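Local structure of EpsJ (Vibrio vulnificus, 2RET) at residues G83-V88 against R103-P108; E124-F129 against S150-L155; L18-R23 against P117-V122; R33-R38 against Y165-G170. The protein pairs with the pseudopilin EpsI in a complex of the type 2 secretion system, where it probably forms part of the pseudopilus that serves protein export. All blocks are in the same frame, centred on the assembly; numbering follows the deposited sequence. Where two conformers were deposited one is given.

Contact 1 of 4, residues G83-V88 against R103-P108; sequences GEVTKV and RYPDTP
Arg103 presents the edge of its guanidinium to the carboxylate of Glu84 in a salt bridge. Arg103 NH2 lies 3.0 Å from Glu84 OE2, with an N-H...O angle of 159°, and Arg103 NH1 adds a weak second bond to Glu84 OE2 at 3.3 Å. The oxygen stands almost exactly in the guanidinium plane but is met from above the carboxylate plane. The two planes are 86° apart, and this single oxygen takes both N-H groups, one of them weakly. The other oxygen, Glu84 OE1, is held by Asn75. A bend at chi2 turns the arginine's end back towards the strand, although its CB leads away from it, and Tyr104 CE1 sits 3.7 Å above the centre of the Arg103 guanidinium.

A second polar link comes from Lys87, whose NZ reaches Pro105 O at 3.0 Å from above the carbonyl plane. Its chain stretches out as far as CD and bends at chi3 (77°), which swings CE and NZ round beside that carbonyl. The lysine also makes a cation-pi contact with Trp102.

Packing fills the interval between these bonds. The proline ring crosses Val85 at about a right angle, Val85 CG1 meeting Pro105 CG at 3.9 Å and Val85 O lying 3.4 Å from Pro105 CD. Thr86 CG2 stands 3.6 Å from Arg103 O.

The loop 103-108 continues from strand 96-102, starting beside strand 79-93 at Arg103 and coming over Lys87 at Pro105. On its other side that strand bonds to 64-74, while Thr40 and Arg38 pack against Pro105.

Contact 2 of 4, residues E124-F129 against S150-L155; sequences ELNVRF and SVELTL
Asn126 and Glu152 face each other as a hydrogen-bonded pair of peptide groups. Asn126 N donates to Glu152 O at 2.9 Å, and the return bond, Glu152 N to Asn126 O, is 2.8 Å long. Arg128 and Ser150 form the next such pair, with both N-to-O bonds between them 3.0 Å. A water donates to both Asn126 O and Ser150 O, giving each carbonyl a second donor.

The non-hydrogen-bonded pairs put Leu125, Val127, Val151 and Leu153 on one face. With CG swung opposite the backbone N (chi1 171°), Leu125 sends its CD1 across to the partner strand, 3.9 Å from Leu153 CD2 and 4.0 Å from Val151 CG1, so that it bridges two residues there; Met28 of helix 10-32 and Trp54 pack on this group. Glu124, Asn126, Arg128, Ser150, Glu152 and Thr154 occupy the other, partly exposed face. On it Glu124 CB lies 3.8 Å from Thr154 OG1, while Glu124 OE2 and Glu152 OE1 stay 5.5 Å apart.

With strand directions 161° apart and alternating pair types, this is regular antiparallel pairing at the centre of the second sheet, whose apolar face packs on the N-terminal helix as in other pseudopilins.

Contact 3 of 4, residues L18-R23 against P117-V122; sequences LNELQR and PLLSDV
Glu20 and Leu119 come closest in backbone, their CA atoms 6.7 Å apart, where helix 18-23 crosses strand 117-119 at 114° with the segment axes 7.7 Å apart. Glu20 extends from the helix with CG anti to its own N (chi1 -172°) and a straight chain beyond, which carries the carboxylate to the backbone of Ser120. There Glu20 OE2 accepts the N-H of Ser120 at 3.0 Å in a nearly linear bond (170°), the donor standing above the carboxylate plane. Ser120 OG lies 3.1 Å from Glu20 OE2, but that hydroxyl proton has another acceptor within reach and its choice is unsettled. The glutamate's main polar partner is Arg17, one turn earlier in the helix. Arg17 forms a salt bridge with Glu20 OE1 and also bonds to Ser120 O, so it ties the same two residues together again.

Leu119 provides the apolar part. Its CD1 lies 3.8 Å from both Glu20 CD and Leu21 CA, touching the helix surface itself, and Leu119 CD2 meets Leu21 CD1 at 3.9 Å. A water donates to Glu20 O at 2.8 Å; its distance to Leu118 O is implausibly short, which makes that end of the bridge doubtful.

Leu118 and Leu119 both face Leu97, forming a classic beta bulge in strand 114-119, outermost of its sheet within the chain. Leu118 turns to Ala24 and Met27 further along the helix, while Leu119 reaches Leu153 and Leu155 of strand 148-155. Leu21 also packs on Phe16 of the EpsI chain, so helix 10-32 lies between EpsI and both sheets of EpsJ.

Contact 4 of 4, residues R33-R38 against Y165-G170; sequences RQIALR and YLTPEG
Arg33 O and Leu166 O share a water that donates to both at 3.0 Å, the clearest polar link across this contact, since no direct hydrogen bond joins the segments. A second water gives its proton to Leu166 O at 2.9 Å and accepts only weakly from Ile35 N. Leu166 O therefore receives two water donors.

The apolar contacts begin with Arg33, whose aliphatic part crosses Tyr165 at about a right angle. Arg33 CG lies 3.7 Å from Tyr165 CD1, and the guanidinium and ring planes are 80° apart. The chain runs extended from CG to NE, which leads the charged end away from the ring to a salt bridge of Arg33 NE with Asp29. Arg33 and Leu166 also touch the EpsI chain. Ile35 CD1 meets Thr167 CG2 more loosely at 4.5 Å.

Side chains also press on backbone carbonyls. Pro168 CG comes within 3.2 Å of Ile35 O, and Leu37 CD2 lies 3.3 Å from Gly170 O, a tight approach onto bare glycine backbone. Leu37 is the centre of an inverse gamma turn closed by a weak bond from Arg38 N to Ala36 O.

The two segments run side by side, 24° apart in direction, yet do not pair as strands. Waters, in place of direct bonds, serve Arg33 O and Leu166 O, which implies a partly hydrated join between the loop leaving helix 10-32 and the end of strand 159-166.

Overall arrangement
From the N terminus, helix segment 18-23 opens contact 3 and the following loop 33-38 opens contact 4. Contact 1 then joins a strand of the first sheet to the loop that follows its neighbour, nested inside both larger loops. Segment 117-122 closes contact 3, tying the helix to the edge of that sheet, before contact 2 pairs two strands of the second sheet. Last, 165-170 closes contact 4, whose loop encloses contact 2 and crosses that of contact 3. Contacts 1 and 4 join through the salt bridge Asp106-Arg38, contacts 2 and 3 through Leu153 on Leu119, and contacts 2 and 4 through Val151 on Tyr165. Contacts 3 and 4, their centres about 25 Å apart, both touch the second EpsJ subunit.

Contact 1 of 4, residues G83-V88 against R103-P108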
loop_
_atom_site.group_PDB
_atom_site.type_symbol
_atom_site.label_atom_id
_atom_site.label_comp_id
_atom_site.label_asym_id
_atom_site.label_seq_id
_atom_site.Cartn_x
_atom_site.Cartn_y
_atom_site.Cartn_z
ATOM N N GLY B 83 7.213 8.131 0.486
ATOM C CA GLY B 83 6.951 9.134 -0.560
ATOM C C GLY B 83 7.775 10.375 -0.305
ATOM O O GLY B 83 7.873 10.797 0.820
ATOM N N GLU B 84 8.428 10.899 -1.331
ATOM C CA GLU B 84 9.114 12.173 -1.256
ATOM C C GLU B 84 8.166 13.249 -1.790
ATOM O O GLU B 84 7.755 13.195 -2.957
ATOM C CB GLU B 84 10.389 12.101 -2.088
ATOM C CG GLU B 84 11.480 13.057 -1.694
ATOM C CD GLU B 84 11.997 12.864 -0.286
ATOM O OE1 GLU B 84 11.917 11.737 0.264
ATOM O OE2 GLU B 84 12.496 13.868 0.283
ATOM N N VAL B 85 7.787 14.180 -0.924
ATOM C CA VAL B 85 6.861 15.269 -1.262
ATOM C C VAL B 85 7.708 16.480 -1.716
ATOM O O VAL B 85 8.673 16.880 -1.031
ATOM C CB VAL B 85 5.919 15.640 -0.067
ATOM C CG1 VAL B 85 4.966 16.797 -0.428
ATOM C CG2 VAL B 85 5.106 14.414 0.420
ATOM N N THR B 86 7.396 16.985 -2.913
ATOM C CA THR B 86 8.003 18.204 -3.465
ATOM C C THR B 86 6.953 19.295 -3.469
ATOM O O THR B 86 5.865 19.109 -2.961
ATOM C CB THR B 86 8.534 17.978 -4.900
ATOM O OG1 THR B 86 7.458 17.552 -5.752
ATOM C CG2 THR B 86 9.715 16.939 -4.900
ATOM N N LYS B 87 7.267 20.464 -3.993
ATOM C CA LYS B 87 6.301 21.571 -3.978
ATOM C C LYS B 87 6.356 22.221 -5.354
ATOM O O LYS B 87 7.435 22.330 -5.938
ATOM C CB LYS B 87 6.649 22.535 -2.837
ATOM C CG LYS B 87 5.767 23.755 -2.692
ATOM C CD LYS B 87 6.088 24.527 -1.461
ATOM C CE LYS B 87 7.330 25.371 -1.579
ATOM N NZ LYS B 87 7.633 25.962 -0.250
ATOM N N VAL B 88 5.187 22.543 -5.910
ATOM C CA VAL B 88 5.081 23.122 -7.246
ATOM C C VAL B 88 4.073 24.312 -7.238
ATOM O O VAL B 88 3.181 24.370 -6.424
ATOM C CB VAL B 88 4.616 22.085 -8.308
ATOM C CG1 VAL B 88 5.525 20.868 -8.307
ATOM C CG2 VAL B 88 3.159 21.710 -8.086
ATOM N N ARG B 103 12.212 21.428 -4.442
ATOM C CA ARG B 103 12.542 20.086 -3.969
ATOM C C ARG B 103 11.944 19.752 -2.593
ATOM O O ARG B 103 11.546 18.621 -2.360
ATOM C CB ARG B 103 14.072 19.932 -3.953
ATOM C CG ARG B 103 14.603 18.661 -3.349
ATOM C CD ARG B 103 14.285 17.421 -4.157
ATOM N NE ARG B 103 14.727 16.257 -3.385
ATOM C CZ ARG B 103 14.016 15.664 -2.437
ATOM N NH1 ARG B 103 12.795 16.082 -2.163
ATOM N NH2 ARG B 103 14.525 14.634 -1.768
ATOM N N TYR B 104 11.911 20.722 -1.688
ATOM C CA TYR B 104 11.345 20.545 -0.347
ATOM C C TYR B 104 10.109 21.402 -0.161
ATOM O O TYR B 104 10.118 22.568 -0.555
ATOM C CB TYR B 104 12.391 20.897 0.728
ATOM C CG TYR B 104 13.626 20.050 0.571
ATOM C CD1 TYR B 104 13.590 18.666 0.833
ATOM C CD2 TYR B 104 14.811 20.594 0.084
ATOM C CE1 TYR B 104 14.724 17.862 0.641
ATOM C CE2 TYR B 104 15.946 19.784 -0.126
ATOM C CZ TYR B 104 15.891 18.425 0.173
ATOM O OH TYR B 104 17.011 17.634 -0.026
ATOM N N PRO B 105 9.059 20.863 0.479
ATOM C CA PRO B 105 7.864 21.684 0.724
ATOM C C PRO B 105 8.082 22.833 1.710
ATOM O O PRO B 105 7.304 23.786 1.715
ATOM C CB PRO B 105 6.851 20.688 1.319
ATOM C CG PRO B 105 7.453 19.338 1.184
ATOM C CD PRO B 105 8.935 19.527 1.089
ATOM N N ASP B 106 9.101 22.725 2.563
ATOM C CA ASP B 106 9.440 23.793 3.488
ATOM C C ASP B 106 10.765 24.363 3.045
ATOM O O ASP B 106 11.794 23.727 3.199
ATOM C CB ASP B 106 9.472 23.287 4.930
ATOM C CG ASP B 106 8.104 22.788 5.397
ATOM O OD1 ASP B 106 7.045 23.240 4.876
ATOM O OD2 ASP B 106 8.087 21.929 6.289
ATOM N N THR B 107 10.710 25.571 2.495
ATOM C CA THR B 107 11.796 26.141 1.723
ATOM C C THR B 107 12.012 27.630 2.098
ATOM O O THR B 107 11.061 28.429 2.013
ATOM C CB THR B 107 11.455 26.004 0.235
ATOM O OG1 THR B 107 12.632 26.162 -0.557
ATOM C CG2 THR B 107 10.393 27.002 -0.171
ATOM N N PRO B 108 13.251 28.009 2.511
ATOM C CA PRO B 108 13.568 29.400 2.850
ATOM C C PRO B 108 13.187 30.396 1.754
ATOM O O PRO B 108 13.885 31.394 1.560
ATOM C CB PRO B 108 15.093 29.382 3.029
ATOM C CG PRO B 108 15.413 27.999 3.394
ATOM C CD PRO B 108 14.432 27.137 2.667
#

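Contact 2 of 4, residues E124-F129 against S150-L155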
loop_
_atom_site.group_PDB
_atom_site.type_symbol
_atom_site.label_atom_id
_atom_site.label_comp_id
_atom_site.label_asym_id
_atom_site.label_seq_id
_atom_site.Cartn_x
_atom_site.Cartn_y
_atom_site.Cartn_z
ATOM N N GLU B 124 -4.789 33.959 -18.939
ATOM C CA GLU B 124 -5.407 33.788 -17.633
ATOM C C GLU B 124 -5.212 32.355 -17.198
ATOM O O GLU B 124 -5.071 31.450 -18.033
ATOM C CB GLU B 124 -6.910 34.144 -17.680
ATOM C CG GLU B 124 -7.525 34.360 -16.298
ATOM C CD GLU B 124 -9.017 34.668 -16.324
ATOM O OE1 GLU B 124 -9.474 35.434 -17.220
ATOM O OE2 GLU B 124 -9.733 34.156 -15.420
ATOM N N LEU B 125 -5.121 32.229 -15.876
ATOM C CA LEU B 125 -5.200 31.029 -15.112
ATOM C C LEU B 125 -6.386 31.185 -14.156
ATOM O O LEU B 125 -6.411 32.096 -13.380
ATOM C CB LEU B 125 -3.892 30.842 -14.309
ATOM C CG LEU B 125 -3.858 29.719 -13.255
ATOM C CD1 LEU B 125 -4.032 28.370 -13.922
ATOM C CD2 LEU B 125 -2.581 29.761 -12.378
ATOM N N ASN B 126 -7.351 30.282 -14.235
ATOM C CA ASN B 126 -8.424 30.189 -13.260
ATOM C C ASN B 126 -8.634 28.760 -12.720
ATOM O O ASN B 126 -8.681 27.809 -13.466
ATOM C CB ASN B 126 -9.733 30.678 -13.853
ATOM C CG ASN B 126 -10.803 30.895 -12.787
ATOM O OD1 ASN B 126 -10.581 31.573 -11.765
ATOM N ND2 ASN B 126 -11.961 30.304 -13.011
ATOM N N VAL B 127 -8.806 28.648 -11.419
ATOM C CA VAL B 127 -8.952 27.366 -10.746
ATOM C C VAL B 127 -10.193 27.396 -9.881
ATOM O O VAL B 127 -10.469 28.396 -9.215
ATOM C CB VAL B 127 -7.706 27.002 -9.909
ATOM C CG1 VAL B 127 -7.917 25.646 -9.203
ATOM C CG2 VAL B 127 -6.419 26.897 -10.809
ATOM N N ARG B 128 -10.954 26.300 -9.934
ATOM C CA ARG B 128 -12.156 26.111 -9.142
ATOM C C ARG B 128 -12.065 24.802 -8.398
ATOM O O ARG B 128 -11.411 23.879 -8.826
ATOM C CB ARG B 128 -13.379 26.141 -10.011
ATOM C CG ARG B 128 -13.694 27.520 -10.528
ATOM C CD ARG B 128 -14.447 27.439 -11.819
ATOM N NE ARG B 128 -15.873 27.398 -11.577
ATOM C CZ ARG B 128 -16.724 26.464 -12.002
ATOM N NH1 ARG B 128 -16.331 25.411 -12.731
ATOM N NH2 ARG B 128 -18.008 26.591 -11.676
ATOM N N PHE B 129 -12.729 24.751 -7.256
ATOM C CA PHE B 129 -12.583 23.688 -6.308
ATOM C C PHE B 129 -13.959 23.130 -6.040
ATOM O O PHE B 129 -14.909 23.881 -5.756
ATOM C CB PHE B 129 -11.964 24.253 -5.031
ATOM C CG PHE B 129 -10.729 25.070 -5.277
ATOM C CD1 PHE B 129 -10.808 26.452 -5.404
ATOM C CD2 PHE B 129 -9.495 24.452 -5.421
ATOM C CE1 PHE B 129 -9.679 27.216 -5.634
ATOM C CE2 PHE B 129 -8.345 25.203 -5.663
ATOM C CZ PHE B 129 -8.435 26.592 -5.750
ATOM N N SER B 150 -10.531 21.993 -11.000
ATOM C CA SER B 150 -10.653 22.299 -12.425
ATOM C C SER B 150 -9.679 23.445 -12.671
ATOM O O SER B 150 -9.782 24.495 -12.058
ATOM C CB SER B 150 -12.093 22.752 -12.798
ATOM O OG SER B 150 -12.203 23.097 -14.198
ATOM N N VAL B 151 -8.728 23.198 -13.557
ATOM C CA VAL B 151 -7.739 24.165 -13.961
ATOM C C VAL B 151 -8.108 24.627 -15.363
ATOM O O VAL B 151 -8.126 23.837 -16.286
ATOM C CB VAL B 151 -6.315 23.551 -13.900
ATOM C CG1 VAL B 151 -5.258 24.615 -14.340
ATOM C CG2 VAL B 151 -6.048 23.050 -12.464
ATOM N N GLU B 152 -8.434 25.917 -15.489
ATOM C CA GLU B 152 -8.749 26.522 -16.766
ATOM C C GLU B 152 -7.697 27.539 -17.232
ATOM O O GLU B 152 -7.321 28.416 -16.509
ATOM C CB GLU B 152 -10.115 27.196 -16.690
ATOM C CG GLU B 152 -10.572 27.768 -18.025
ATOM C CD GLU B 152 -11.918 28.423 -17.905
ATOM O OE1 GLU B 152 -11.985 29.541 -17.315
ATOM O OE2 GLU B 152 -12.898 27.788 -18.385
ATOM N N LEU B 153 -7.257 27.391 -18.480
ATOM C CA LEU B 153 -6.352 28.326 -19.159
ATOM C C LEU B 153 -7.104 29.026 -20.275
ATOM O O LEU B 153 -7.896 28.418 -20.963
ATOM C CB LEU B 153 -5.164 27.569 -19.767
ATOM C CG LEU B 153 -4.377 26.671 -18.796
ATOM C CD1 LEU B 153 -3.317 25.888 -19.534
ATOM C CD2 LEU B 153 -3.760 27.547 -17.739
ATOM N N THR B 154 -6.851 30.317 -20.431
ATOM C CA THR B 154 -7.349 31.112 -21.530
ATOM C C THR B 154 -6.122 31.385 -22.415
ATOM O O THR B 154 -5.193 32.127 -22.037
ATOM C CB THR B 154 -7.988 32.417 -21.025
ATOM O OG1 THR B 154 -9.013 32.094 -20.073
ATOM C CG2 THR B 154 -8.581 33.319 -22.230
ATOM N N LEU B 155 -6.127 30.715 -23.569
ATOM C CA LEU B 155 -5.135 30.887 -24.591
ATOM C C LEU B 155 -5.581 31.966 -25.594
ATOM O O LEU B 155 -6.753 32.082 -25.933
ATOM C CB LEU B 155 -4.862 29.572 -25.318
ATOM C CG LEU B 155 -4.541 28.282 -24.554
ATOM C CD1 LEU B 155 -3.817 27.268 -25.473
ATOM C CD2 LEU B 155 -3.776 28.536 -23.271
HETATM O O HOH W 1 -11.344 26.485 -13.664
#

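Contact 3 of 4, residues L18-R23 against P117-V122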
loop_
_atom_site.group_PDB
_atom_site.type_symbol
_atom_site.label_atom_id
_atom_site.label_comp_id
_atom_site.label_asym_id
_atom_site.label_seq_id
_atom_site.Cartn_x
_atom_site.Cartn_y
_atom_site.Cartn_z
ATOM N N LEU B 18 0.810 23.206 -31.090
ATOM C CA LEU B 18 0.107 22.049 -30.539
ATOM C C LEU B 18 1.033 21.133 -29.770
ATOM O O LEU B 18 0.612 20.525 -28.809
ATOM C CB LEU B 18 -0.582 21.209 -31.629
ATOM C CG LEU B 18 -1.992 21.575 -32.080
ATOM C CD1 LEU B 18 -2.462 20.501 -33.071
ATOM C CD2 LEU B 18 -2.980 21.742 -30.928
ATOM N N ASN B 19 2.266 20.996 -30.242
ATOM C CA ASN B 19 3.327 20.276 -29.539
ATOM C C ASN B 19 3.683 20.918 -28.185
ATOM O O ASN B 19 3.880 20.236 -27.187
ATOM C CB ASN B 19 4.593 20.223 -30.394
ATOM C CG ASN B 19 4.520 19.192 -31.553
ATOM O OD1 ASN B 19 3.639 18.324 -31.611
ATOM N ND2 ASN B 19 5.463 19.302 -32.475
ATOM N N GLU B 20 3.757 22.242 -28.163
ATOM C CA GLU B 20 3.956 22.996 -26.945
ATOM C C GLU B 20 2.864 22.726 -25.928
ATOM O O GLU B 20 3.147 22.512 -24.738
ATOM C CB GLU B 20 4.026 24.484 -27.260
ATOM C CG GLU B 20 4.430 25.372 -26.073
ATOM C CD GLU B 20 4.169 26.840 -26.344
ATOM O OE1 GLU B 20 3.472 27.122 -27.326
ATOM O OE2 GLU B 20 4.648 27.709 -25.588
ATOM N N LEU B 21 1.623 22.751 -26.404
ATOM C CA LEU B 21 0.454 22.516 -25.573
ATOM C C LEU B 21 0.391 21.109 -25.033
ATOM O O LEU B 21 0.085 20.900 -23.897
ATOM C CB LEU B 21 -0.804 22.787 -26.387
ATOM C CG LEU B 21 -2.150 22.697 -25.680
ATOM C CD1 LEU B 21 -2.107 23.389 -24.279
ATOM C CD2 LEU B 21 -3.261 23.288 -26.586
ATOM N N GLN B 22 0.665 20.133 -25.873
ATOM C CA GLN B 22 0.780 18.736 -25.424
ATOM C C GLN B 22 1.787 18.615 -24.275
ATOM O O GLN B 22 1.513 17.971 -23.288
ATOM C CB GLN B 22 1.212 17.859 -26.609
ATOM C CG GLN B 22 0.565 16.497 -26.745
ATOM C CD GLN B 22 0.919 15.823 -28.105
ATOM O OE1 GLN B 22 0.881 16.464 -29.178
ATOM N NE2 GLN B 22 1.255 14.523 -28.057
ATOM N N ARG B 23 2.960 19.232 -24.429
ATOM C CA ARG B 23 3.967 19.261 -23.377
ATOM C C ARG B 23 3.487 19.868 -22.076
ATOM O O ARG B 23 3.740 19.317 -21.015
ATOM C CB ARG B 23 5.246 19.970 -23.831
ATOM C CG ARG B 23 6.157 19.081 -24.605
ATOM C CD ARG B 23 7.543 19.653 -24.707
ATOM N NE ARG B 23 7.504 20.964 -25.306
ATOM C CZ ARG B 23 7.495 21.201 -26.615
ATOM N NH1 ARG B 23 7.534 20.211 -27.515
ATOM N NH2 ARG B 23 7.437 22.449 -27.028
ATOM N N PRO B 117 9.234 27.879 -18.178
ATOM C CA PRO B 117 8.280 28.435 -19.166
ATOM C C PRO B 117 7.528 27.333 -19.887
ATOM O O PRO B 117 8.074 26.699 -20.785
ATOM C CB PRO B 117 9.156 29.204 -20.160
ATOM C CG PRO B 117 10.561 29.014 -19.733
ATOM C CD PRO B 117 10.643 28.148 -18.526
ATOM N N LEU B 118 6.272 27.121 -19.518
ATOM C CA LEU B 118 5.523 25.987 -20.017
ATOM C C LEU B 118 4.685 26.287 -21.283
ATOM O O LEU B 118 4.543 25.436 -22.194
ATOM C CB LEU B 118 4.625 25.493 -18.884
ATOM C CG LEU B 118 4.186 24.044 -18.918
ATOM C CD1 LEU B 118 5.389 23.047 -19.137
ATOM C CD2 LEU B 118 3.486 23.757 -17.622
ATOM N N LEU B 119 4.110 27.481 -21.336
ATOM C CA LEU B 119 3.165 27.795 -22.396
ATOM C C LEU B 119 3.016 29.303 -22.603
ATOM O O LEU B 119 2.587 30.025 -21.724
ATOM C CB LEU B 119 1.812 27.135 -22.058
ATOM C CG LEU B 119 0.721 26.930 -23.087
ATOM C CD1 LEU B 119 1.149 25.981 -24.167
ATOM C CD2 LEU B 119 -0.509 26.401 -22.320
ATOM N N SER B 120 3.364 29.739 -23.806
ATOM C CA SER B 120 3.276 31.125 -24.203
ATOM C C SER B 120 1.847 31.466 -24.608
ATOM O O SER B 120 1.012 30.600 -24.789
ATOM C CB SER B 120 4.227 31.388 -25.368
ATOM O OG SER B 120 3.840 30.548 -26.440
ATOM N N ASP B 121 1.563 32.742 -24.684
ATOM C CA ASP B 121 0.232 33.229 -25.039
ATOM C C ASP B 121 -0.904 32.620 -24.208
ATOM O O ASP B 121 -1.907 32.123 -24.751
ATOM C CB ASP B 121 -0.018 33.051 -26.538
ATOM C CG ASP B 121 0.772 34.043 -27.392
ATOM O OD1 ASP B 121 1.360 35.027 -26.869
ATOM O OD2 ASP B 121 0.788 33.830 -28.613
ATOM N N VAL B 122 -0.732 32.689 -22.887
ATOM C CA VAL B 122 -1.764 32.293 -21.926
ATOM C C VAL B 122 -2.162 33.570 -21.221
ATOM O O VAL B 122 -1.346 34.197 -20.604
ATOM C CB VAL B 122 -1.255 31.221 -20.936
ATOM C CG1 VAL B 122 -2.261 30.987 -19.806
ATOM C CG2 VAL B 122 -1.013 29.909 -21.682
HETATM O O HOH W 2 5.384 23.383 -23.215
#

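Contact 4 of 4, residues R33-R38 against Y165-G170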
loop_
_atom_site.group_PDB
_atom_site.type_symbol
_atom_site.label_atom_id
_atom_site.label_comp_id
_atom_site.label_asym_id
_atom_site.label_seq_id
_atom_site.Cartn_x
_atom_site.Cartn_y
_atom_site.Cartn_z
ATOM N N ARG B 33 -2.488 15.695 -10.773
ATOM C CA ARG B 33 -2.940 14.368 -10.398
ATOM C C ARG B 33 -2.204 13.792 -9.162
ATOM O O ARG B 33 -2.637 12.775 -8.614
ATOM C CB ARG B 33 -2.832 13.395 -11.572
ATOM C CG ARG B 33 -3.791 13.653 -12.709
ATOM C CD ARG B 33 -3.434 12.695 -13.796
ATOM N NE ARG B 33 -4.168 12.776 -15.054
ATOM C CZ ARG B 33 -5.286 12.106 -15.339
ATOM N NH1 ARG B 33 -5.874 11.318 -14.456
ATOM N NH2 ARG B 33 -5.813 12.220 -16.549
ATOM N N GLN B 34 -1.106 14.419 -8.753
ATOM C CA GLN B 34 -0.286 13.933 -7.658
ATOM C C GLN B 34 -0.210 14.935 -6.496
ATOM O O GLN B 34 0.785 14.986 -5.758
ATOM C CB GLN B 34 1.109 13.554 -8.185
ATOM C CG GLN B 34 1.016 12.454 -9.267
ATOM C CD GLN B 34 2.165 11.533 -9.247
ATOM O OE1 GLN B 34 2.096 10.404 -8.720
ATOM N NE2 GLN B 34 3.257 11.988 -9.813
ATOM N N ILE B 35 -1.293 15.672 -6.308
ATOM C CA ILE B 35 -1.416 16.630 -5.199
ATOM C C ILE B 35 -1.380 15.880 -3.861
ATOM O O ILE B 35 -2.055 14.864 -3.700
ATOM C CB ILE B 35 -2.730 17.477 -5.289
ATOM C CG1 ILE B 35 -2.697 18.351 -6.547
ATOM C CG2 ILE B 35 -2.917 18.376 -4.032
ATOM C CD1 ILE B 35 -3.878 19.385 -6.644
ATOM N N ALA B 36 -0.607 16.405 -2.909
ATOM C CA ALA B 36 -0.401 15.735 -1.638
ATOM C C ALA B 36 -1.100 16.475 -0.476
ATOM O O ALA B 36 -1.160 17.706 -0.430
ATOM C CB ALA B 36 1.105 15.542 -1.374
ATOM N N LEU B 37 -1.648 15.680 0.436
ATOM C CA LEU B 37 -2.242 16.118 1.685
ATOM C C LEU B 37 -1.120 16.503 2.646
ATOM O O LEU B 37 -0.791 15.786 3.580
ATOM C CB LEU B 37 -3.139 14.996 2.247
ATOM C CG LEU B 37 -4.190 15.372 3.300
ATOM C CD1 LEU B 37 -5.117 16.438 2.771
ATOM C CD2 LEU B 37 -4.966 14.098 3.737
ATOM N N ARG B 38 -0.531 17.666 2.386
ATOM C CA ARG B 38 0.654 18.151 3.097
ATOM C C ARG B 38 0.595 19.673 3.063
ATOM O O ARG B 38 0.601 20.274 1.994
ATOM C CB ARG B 38 1.937 17.584 2.440
ATOM C CG ARG B 38 3.281 18.301 2.715
ATOM C CD ARG B 38 3.623 18.395 4.190
ATOM N NE ARG B 38 5.057 18.241 4.503
ATOM C CZ ARG B 38 5.916 19.227 4.780
ATOM N NH1 ARG B 38 5.536 20.499 4.762
ATOM N NH2 ARG B 38 7.182 18.936 5.077
ATOM N N TYR B 165 -9.218 17.391 -12.252
ATOM C CA TYR B 165 -8.362 16.405 -11.619
ATOM C C TYR B 165 -8.925 16.036 -10.258
ATOM O O TYR B 165 -9.406 16.918 -9.536
ATOM C CB TYR B 165 -6.971 17.000 -11.395
ATOM C CG TYR B 165 -6.291 17.577 -12.597
ATOM C CD1 TYR B 165 -5.564 16.759 -13.463
ATOM C CD2 TYR B 165 -6.321 18.944 -12.846
ATOM C CE1 TYR B 165 -4.930 17.278 -14.571
ATOM C CE2 TYR B 165 -5.692 19.480 -13.939
ATOM C CZ TYR B 165 -4.972 18.646 -14.788
ATOM O OH TYR B 165 -4.312 19.166 -15.864
ATOM N N LEU B 166 -8.889 14.744 -9.913
ATOM C CA LEU B 166 -9.354 14.292 -8.593
ATOM C C LEU B 166 -8.197 14.248 -7.623
ATOM O O LEU B 166 -7.088 14.036 -8.027
ATOM C CB LEU B 166 -10.015 12.924 -8.660
ATOM C CG LEU B 166 -11.206 12.760 -9.612
ATOM C CD1 LEU B 166 -11.924 11.443 -9.286
ATOM C CD2 LEU B 166 -12.161 13.913 -9.578
ATOM N N THR B 167 -8.458 14.518 -6.349
ATOM C CA THR B 167 -7.426 14.543 -5.329
ATOM C C THR B 167 -7.507 13.304 -4.493
ATOM O O THR B 167 -8.505 12.575 -4.539
ATOM C CB THR B 167 -7.583 15.733 -4.360
ATOM O OG1 THR B 167 -8.864 15.656 -3.724
ATOM C CG2 THR B 167 -7.361 17.073 -5.079
ATOM N N PRO B 168 -6.441 13.025 -3.729
ATOM C CA PRO B 168 -6.539 11.889 -2.789
ATOM C C PRO B 168 -7.449 12.169 -1.584
ATOM O O PRO B 168 -7.540 13.312 -1.102
ATOM C CB PRO B 168 -5.101 11.662 -2.351
ATOM C CG PRO B 168 -4.438 13.008 -2.503
ATOM C CD PRO B 168 -5.099 13.642 -3.723
ATOM N N GLU B 169 -8.110 11.111 -1.112
ATOM C CA GLU B 169 -8.985 11.212 0.056
ATOM C C GLU B 169 -8.142 11.224 1.316
ATOM O O GLU B 169 -7.068 10.604 1.363
ATOM C CB GLU B 169 -10.025 10.084 0.080
ATOM C CG GLU B 169 -10.902 10.082 -1.181
ATOM C CD GLU B 169 -12.287 9.475 -0.947
ATOM O OE1 GLU B 169 -13.072 10.085 -0.175
ATOM O OE2 GLU B 169 -12.586 8.399 -1.535
ATOM N N GLY B 170 -8.624 11.956 2.319
ATOM C CA GLY B 170 -7.981 12.021 3.633
ATOM C C GLY B 170 -8.120 13.368 4.319
ATOM O O GLY B 170 -8.214 14.414 3.667
HETATM O O HOH W 3 -5.405 11.849 -9.233
HETATM O O HOH W 4 -4.608 15.351 -7.229
#